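Local coordinates for lipopolysaccharide biosynthesis protein wbpB (Thermus thermophilus HB27, PDB 3OA0) that is probably an NAD-dependent dehydrogenase of lipopolysaccharide sugar synthesis that oxidises a UDP-linked N-acetylated uronic acid and binds 2-oxoglutarate, probably to recycle its cofactor, at residues P36-G41 against A50-E55; H19-K24 against L265-Y270. One frame throughout, in Å; residues are numbered along the deposited sequence.

Contact 1 (P36-G41 against A50-E55). With NAD (nicotinamide-adenine-dinucleotide), chain E.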
loop_
_atom_site.group_PDB
_atom_site.type_symbol
_atom_site.label_atom_id
_atom_site.label_comp_id
_atom_site.label_asym_id
_atom_site.label_seq_id
_atom_site.Cartn_x
_atom_site.Cartn_y
_atom_site.Cartn_z
ATOM N N PRO A 36 -8.904 -1.779 2.527
ATOM C CA PRO A 36 -7.978 -1.656 1.410
ATOM C C PRO A 36 -7.398 -2.978 0.892
ATOM O O PRO A 36 -6.825 -2.974 -0.195
ATOM C CB PRO A 36 -6.869 -0.765 1.974
ATOM C CG PRO A 36 -6.947 -0.958 3.431
ATOM C CD PRO A 36 -8.435 -0.999 3.694
ATOM N N ALA A 37 -7.594 -4.088 1.590
ATOM C CA ALA A 37 -7.046 -5.394 1.217
ATOM C C ALA A 37 -8.235 -6.231 0.738
ATOM O O ALA A 37 -9.344 -6.031 1.204
ATOM C CB ALA A 37 -6.382 -6.084 2.451
ATOM N N THR A 38 -7.995 -7.166 -0.176
ATOM C CA THR A 38 -9.077 -7.699 -0.989
ATOM C C THR A 38 -9.263 -9.214 -0.912
ATOM O O THR A 38 -10.108 -9.704 -1.641
ATOM C CB THR A 38 -8.984 -7.314 -2.481
ATOM O OG1 THR A 38 -7.854 -7.964 -3.062
ATOM C CG2 THR A 38 -8.837 -5.798 -2.669
ATOM N N ASN A 39 -8.527 -9.949 -0.080
ATOM C CA ASN A 39 -8.955 -11.315 0.245
ATOM C C ASN A 39 -10.180 -11.313 1.161
ATOM O O ASN A 39 -10.047 -11.549 2.368
ATOM C CB ASN A 39 -7.830 -12.141 0.885
ATOM C CG ASN A 39 -8.288 -13.549 1.285
ATOM O OD1 ASN A 39 -9.259 -14.043 0.722
ATOM N ND2 ASN A 39 -7.591 -14.206 2.234
ATOM N N VAL A 40 -11.360 -11.028 0.612
ATOM C CA VAL A 40 -12.539 -10.810 1.428
ATOM C C VAL A 40 -13.689 -11.674 0.948
ATOM O O VAL A 40 -14.839 -11.367 1.237
ATOM C CB VAL A 40 -12.935 -9.327 1.369
ATOM C CG1 VAL A 40 -11.834 -8.441 2.009
ATOM C CG2 VAL A 40 -13.261 -8.853 -0.086
ATOM N N GLY A 41 -13.369 -12.713 0.179
ATOM C CA GLY A 41 -14.343 -13.399 -0.665
ATOM C C GLY A 41 -15.177 -14.327 0.189
ATOM O O GLY A 41 -16.216 -14.833 -0.229
ATOM N N ALA A 50 -23.429 -7.871 -0.929
ATOM C CA ALA A 50 -22.914 -6.697 -0.244
ATOM C C ALA A 50 -22.025 -5.865 -1.177
ATOM O O ALA A 50 -21.274 -6.451 -1.977
ATOM C CB ALA A 50 -22.098 -7.210 0.974
ATOM N N GLU A 51 -22.073 -4.533 -1.079
ATOM C CA GLU A 51 -21.118 -3.737 -1.803
ATOM C C GLU A 51 -19.764 -3.828 -1.091
ATOM O O GLU A 51 -19.671 -4.291 0.055
ATOM C CB GLU A 51 -21.526 -2.274 -1.877
ATOM C CG GLU A 51 -22.906 -2.011 -2.500
ATOM C CD GLU A 51 -22.929 -2.203 -4.021
ATOM O OE1 GLU A 51 -24.009 -2.590 -4.526
ATOM O OE2 GLU A 51 -21.910 -1.927 -4.709
ATOM N N PHE A 52 -18.735 -3.341 -1.764
ATOM C CA PHE A 52 -17.380 -3.476 -1.246
ATOM C C PHE A 52 -16.538 -2.338 -1.782
ATOM O O PHE A 52 -16.606 -1.998 -2.970
ATOM C CB PHE A 52 -16.766 -4.832 -1.564
ATOM C CG PHE A 52 -15.330 -4.932 -1.136
ATOM C CD1 PHE A 52 -15.015 -5.179 0.195
ATOM C CD2 PHE A 52 -14.315 -4.599 -2.035
ATOM C CE1 PHE A 52 -13.673 -5.150 0.613
ATOM C CE2 PHE A 52 -12.978 -4.592 -1.648
ATOM C CZ PHE A 52 -12.650 -4.872 -0.334
ATOM N N PHE A 53 -15.760 -1.746 -0.889
ATOM C CA PHE A 53 -14.932 -0.593 -1.221
ATOM C C PHE A 53 -13.522 -0.796 -0.641
ATOM O O PHE A 53 -13.327 -1.404 0.392
ATOM C CB PHE A 53 -15.511 0.677 -0.604
ATOM C CG PHE A 53 -16.922 0.956 -1.075
ATOM C CD1 PHE A 53 -17.134 1.867 -2.096
ATOM C CD2 PHE A 53 -17.982 0.223 -0.578
ATOM C CE1 PHE A 53 -18.424 2.116 -2.565
ATOM C CE2 PHE A 53 -19.282 0.450 -1.060
ATOM C CZ PHE A 53 -19.488 1.391 -2.045
ATOM N N THR A 54 -12.577 -0.117 -1.263
ATOM C CA THR A 54 -11.198 -0.253 -0.934
ATOM C C THR A 54 -10.877 1.168 -0.490
ATOM O O THR A 54 -9.994 1.339 0.341
ATOM C CB THR A 54 -10.629 -0.669 -2.319
ATOM O OG1 THR A 54 -9.977 -1.942 -2.252
ATOM C CG2 THR A 54 -9.957 0.441 -3.011
ATOM N N GLU A 55 -11.649 2.177 -0.901
ATOM C CA GLU A 55 -11.367 3.576 -0.518
ATOM C C GLU A 55 -12.346 4.162 0.512
ATOM O O GLU A 55 -13.555 4.251 0.251
ATOM C CB GLU A 55 -11.306 4.506 -1.729
ATOM C CG GLU A 55 -10.669 3.875 -2.958
ATOM C CD GLU A 55 -9.171 4.145 -3.055
ATOM O OE1 GLU A 55 -8.550 3.711 -4.054
ATOM O OE2 GLU A 55 -8.647 4.868 -2.185
HETATM P PA NAD E . -5.942 -7.562 11.101
HETATM O O1A NAD E . -5.908 -9.014 10.799
HETATM O O2A NAD E . -4.616 -6.936 10.648
HETATM O O5B NAD E . -7.198 -7.103 10.202
HETATM C C5B NAD E . -6.993 -5.739 9.862
HETATM C C4B NAD E . -7.817 -5.344 8.645
HETATM O O4B NAD E . -8.215 -3.977 8.746
HETATM C C3B NAD E . -6.798 -5.521 7.510
HETATM O O3B NAD E . -7.558 -6.243 6.571
HETATM C C2B NAD E . -6.558 -4.078 6.977
HETATM O O2B NAD E . -6.465 -4.173 5.560
HETATM C C1B NAD E . -7.878 -3.415 7.454
HETATM N N9A NAD E . -7.774 -1.951 7.378
HETATM C C8A NAD E . -6.659 -1.140 7.415
HETATM N N7A NAD E . -7.015 0.097 7.232
HETATM C C5A NAD E . -8.372 0.139 7.063
HETATM C C6A NAD E . -9.303 1.154 6.814
HETATM N N6A NAD E . -8.886 2.486 6.685
HETATM N N1A NAD E . -10.565 0.759 6.724
HETATM C C2A NAD E . -11.016 -0.491 6.777
HETATM N N3A NAD E . -10.154 -1.460 6.982
HETATM C C4A NAD E . -8.869 -1.170 7.135
HETATM O O3 NAD E . -6.162 -7.357 12.670
HETATM P PN NAD E . -7.461 -7.918 13.374
HETATM O O1N NAD E . -6.930 -8.957 14.342
HETATM O O2N NAD E . -8.656 -8.605 12.718
HETATM O O5D NAD E . -7.814 -6.868 14.548
HETATM C C5D NAD E . -8.889 -6.068 14.157
HETATM C C4D NAD E . -9.518 -5.385 15.372
HETATM O O4D NAD E . -10.070 -6.492 16.110
HETATM C C3D NAD E . -8.415 -4.795 16.300
HETATM O O3D NAD E . -9.015 -3.641 16.890
HETATM C C2D NAD E . -8.140 -5.854 17.371
HETATM O O2D NAD E . -7.972 -5.204 18.636
HETATM C C1D NAD E . -9.469 -6.643 17.403
HETATM N N1N NAD E . -9.362 -8.071 17.732
HETATM C C2N NAD E . -10.202 -8.594 18.627
HETATM C C3N NAD E . -10.127 -9.956 18.963
HETATM C C7N NAD E . -11.053 -10.574 19.952
HETATM O O7N NAD E . -10.851 -11.708 20.331
HETATM N N7N NAD E . -12.135 -9.899 20.409
HETATM C C4N NAD E . -9.142 -10.760 18.369
HETATM C C5N NAD E . -8.292 -10.147 17.454
HETATM C C6N NAD E . -8.423 -8.809 17.151
#

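Contact 2 (H19-K24 against L265-Y270)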
loop_
_atom_site.group_PDB
_atom_site.type_symbol
_atom_site.label_atom_id
_atom_site.label_comp_id
_atom_site.label_asym_id
_atom_site.label_seq_id
_atom_site.Cartn_x
_atom_site.Cartn_y
_atom_site.Cartn_z
ATOM N N HIS A 19 -17.455 -11.227 12.920
ATOM C CA HIS A 19 -18.503 -10.227 12.804
ATOM C C HIS A 19 -19.480 -10.681 11.724
ATOM O O HIS A 19 -20.675 -10.457 11.898
ATOM C CB HIS A 19 -17.998 -8.823 12.489
ATOM C CG HIS A 19 -17.221 -8.209 13.616
ATOM N ND1 HIS A 19 -17.716 -7.174 14.385
ATOM C CD2 HIS A 19 -15.988 -8.494 14.108
ATOM C CE1 HIS A 19 -16.810 -6.829 15.288
ATOM N NE2 HIS A 19 -15.753 -7.609 15.143
ATOM N N LEU A 20 -18.995 -11.258 10.625
ATOM C CA LEU A 20 -19.929 -11.740 9.600
ATOM C C LEU A 20 -20.902 -12.733 10.239
ATOM O O LEU A 20 -22.115 -12.630 10.062
ATOM C CB LEU A 20 -19.192 -12.392 8.424
ATOM C CG LEU A 20 -18.280 -11.447 7.606
ATOM C CD1 LEU A 20 -17.453 -12.266 6.647
ATOM C CD2 LEU A 20 -18.964 -10.313 6.857
ATOM N N LYS A 21 -20.377 -13.650 11.043
ATOM C CA LYS A 21 -21.227 -14.650 11.656
ATOM C C LYS A 21 -22.251 -14.040 12.594
ATOM O O LYS A 21 -23.405 -14.487 12.612
ATOM C CB LYS A 21 -20.401 -15.678 12.411
ATOM C CG LYS A 21 -21.265 -16.578 13.245
ATOM C CD LYS A 21 -20.602 -17.945 13.378
ATOM C CE LYS A 21 -19.172 -17.829 13.844
ATOM N NZ LYS A 21 -18.505 -19.144 13.614
ATOM N N ALA A 22 -21.845 -12.999 13.320
ATOM C CA ALA A 22 -22.735 -12.362 14.281
ATOM C C ALA A 22 -23.848 -11.615 13.552
ATOM O O ALA A 22 -25.015 -11.691 13.938
ATOM C CB ALA A 22 -21.976 -11.420 15.219
ATOM N N ILE A 23 -23.483 -10.837 12.539
ATOM C CA ILE A 23 -24.467 -10.150 11.712
ATOM C C ILE A 23 -25.486 -11.128 11.130
ATOM O O ILE A 23 -26.689 -10.875 11.148
ATOM C CB ILE A 23 -23.788 -9.361 10.591
ATOM C CG1 ILE A 23 -22.920 -8.276 11.222
ATOM C CG2 ILE A 23 -24.826 -8.766 9.644
ATOM C CD1 ILE A 23 -22.263 -7.319 10.259
ATOM N N LYS A 24 -25.005 -12.278 10.668
ATOM C CA LYS A 24 -25.900 -13.269 10.130
ATOM C C LYS A 24 -26.803 -13.706 11.273
ATOM O O LYS A 24 -28.024 -13.489 11.232
ATOM C CB LYS A 24 -25.086 -14.438 9.562
ATOM C CG LYS A 24 -25.905 -15.583 9.004
ATOM C CD LYS A 24 -26.649 -15.112 7.751
ATOM C CE LYS A 24 -25.779 -15.174 6.494
ATOM N NZ LYS A 24 -25.819 -16.530 5.881
ATOM N N LEU A 265 -19.345 -15.685 21.446
ATOM C CA LEU A 265 -19.340 -14.484 22.278
ATOM C C LEU A 265 -19.532 -13.225 21.445
ATOM O O LEU A 265 -20.255 -12.350 21.875
ATOM C CB LEU A 265 -18.085 -14.384 23.162
ATOM C CG LEU A 265 -17.748 -15.574 24.068
ATOM C CD1 LEU A 265 -16.794 -15.172 25.205
ATOM C CD2 LEU A 265 -18.992 -16.230 24.655
ATOM N N HIS A 266 -18.904 -13.099 20.274
ATOM C CA HIS A 266 -19.222 -11.960 19.409
ATOM C C HIS A 266 -20.716 -11.916 19.147
ATOM O O HIS A 266 -21.338 -10.867 19.237
ATOM C CB HIS A 266 -18.437 -11.931 18.087
ATOM C CG HIS A 266 -17.133 -11.196 18.167
ATOM N ND1 HIS A 266 -16.066 -11.680 18.887
ATOM C CD2 HIS A 266 -16.737 -9.996 17.673
ATOM C CE1 HIS A 266 -15.057 -10.825 18.814
ATOM N NE2 HIS A 266 -15.442 -9.789 18.088
ATOM N N THR A 267 -21.313 -13.051 18.818
ATOM C CA THR A 267 -22.759 -13.018 18.570
ATOM C C THR A 267 -23.515 -12.494 19.796
ATOM O O THR A 267 -24.389 -11.613 19.680
ATOM C CB THR A 267 -23.346 -14.405 18.191
ATOM O OG1 THR A 267 -22.731 -14.869 16.976
ATOM C CG2 THR A 267 -24.841 -14.223 17.966
ATOM N N GLU A 268 -23.206 -13.050 20.970
ATOM C CA GLU A 268 -23.862 -12.544 22.182
ATOM C C GLU A 268 -23.688 -11.042 22.345
ATOM O O GLU A 268 -24.647 -10.351 22.694
ATOM C CB GLU A 268 -23.436 -13.297 23.445
ATOM C CG GLU A 268 -24.047 -12.727 24.723
ATOM C CD GLU A 268 -25.552 -12.968 24.839
ATOM O OE1 GLU A 268 -26.108 -13.807 24.086
ATOM O OE2 GLU A 268 -26.196 -12.296 25.682
ATOM N N VAL A 269 -22.496 -10.508 22.080
ATOM C CA VAL A 269 -22.338 -9.055 22.176
ATOM C C VAL A 269 -23.277 -8.266 21.248
ATOM O O VAL A 269 -23.693 -7.133 21.563
ATOM C CB VAL A 269 -20.892 -8.573 21.893
ATOM C CG1 VAL A 269 -20.873 -7.051 21.761
ATOM C CG2 VAL A 269 -19.944 -9.018 23.037
ATOM N N TYR A 270 -23.452 -8.810 20.040
ATOM C CA TYR A 270 -24.217 -8.140 18.991
ATOM C C TYR A 270 -25.679 -8.192 19.437
ATOM O O TYR A 270 -26.408 -7.207 19.397
ATOM C CB TYR A 270 -24.026 -8.900 17.661
ATOM C CG TYR A 270 -23.011 -8.271 16.735
ATOM C CD1 TYR A 270 -23.431 -7.535 15.641
ATOM C CD2 TYR A 270 -21.639 -8.413 16.945
ATOM C CE1 TYR A 270 -22.531 -6.954 14.761
ATOM C CE2 TYR A 270 -20.727 -7.815 16.080
ATOM C CZ TYR A 270 -21.167 -7.073 14.988
ATOM O OH TYR A 270 -20.307 -6.447 14.076
#

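Contact 1 (P36-G41 against A50-E55)
Val40 and Phe52 form the main apolar contact. Their side chains come from opposite directions. Val40 lays CG2 over one face of the Phe52 ring, 4.1 Å from the ring centroid and 22° off the normal. This is a CH-pi contact, displaced toward the rim at CE1. Val40 CG1 also reaches Phe52 CE1, at 4.0 Å. Phe52 has CG anti to its backbone N (chi1 175°), which carries the ring out from strand 51-53 toward the loop.

Other packing involves polar atoms. Ala37 O lies at the edge of the Phe52 ring, near its plane, 3.8 Å from CZ. Thr38 CG2 approaches Thr54 OG1 to 4.0 Å, and Pro36 CA lies 3.8 Å from Thr54 O. These are van der Waals contacts. No hydrogen bond links the two segments.

The loop also meets the cofactor. Pro36 lies against the face of the adenine, with CD 3.5 Å from NAD C4A. Ala37 CB is 3.7 Å from the ribose oxygen O2B of NAD. Asp35, just before the loop, uses OD1 to hydrogen-bond both NAD and Ala37 N. An acidic residue at the end of the second strand of a Rossmann fold is characteristic of NAD-binding enzymes. Strand 51-53 is an outermost strand of this parallel sheet and pairs with strand 29-34.

Trp165 of a second subunit packs on Val40 and Phe52, and Lys168 of that subunit hydrogen-bonds Phe52 O. The valine-phenylalanine pair is thus buried partly by the tetramer.

The two segments are held to each other by shape and apolar packing. Polar holds on the loop come from outside the pair: Asp35 OD1 to Ala37 N, and Ala12 O of the second subunit to Asn39 ND2. Because Asp35 also bonds NAD, loop and cofactor site are probably set together.

Contact 2 (H19-K24 against L265-Y270)
Helix segments 19-24 and 265-270 run in roughly the same sense, their axes 8.4 Å apart at closest and crossing at -48°, with Ala22 opposite Thr267. Ala22 puts its CB over one face of the Tyr270 ring, 3.8 Å from the centroid, as a CH-pi contact. Ile23 CG1 meets the same ring at Tyr270 CE1, 3.8 Å away. Thr267 OG1 lies 3.7 Å from Ala22 CA and hydrogen-bonds Glu25 OE1. His19, with CG beside its backbone N (chi1 -68°), brings ND1 in line with Tyr270 OH at 2.7 Å. This hydrogen bond is nearly straight, and the hydroxyl lies in the imidazole plane. The arrangement joins the first helix of the Rossmann fold to a helix far along the chain, beside the NAD site. A phenylalanine in place of Tyr270 would probably leave His19 ND1 and Ser77 OG without their shared hydroxyl, so that the imidazole would be held mainly through Glu102. His266 points its ring edge at the face of His19, an offset edge-to-face pair with planes at 69°. Both histidines hydrogen-bond through NE2 to OE2 of the NAD-binding Glu102, and His266 also touches NAD.

From the N terminus, the chain passes strand 5-9 and then helix 16-25, where contact 2 begins. Next come strand 29-34 and the loop of contact 1. Only eight residues, none in helix or strand, separate the segments of contact 1, so it closes a short loop at the edge of the parallel sheet. Contact 2 closes much later, at helix 265-274, after 240 residues that include the whole mixed sheet. Contact 1 is therefore nested inside contact 2. Their centres are 20 Å apart and they do not touch. Contact 1 ties neighbouring parts of the Rossmann fold near the adenine. Contact 2 brings a late helix back to that fold.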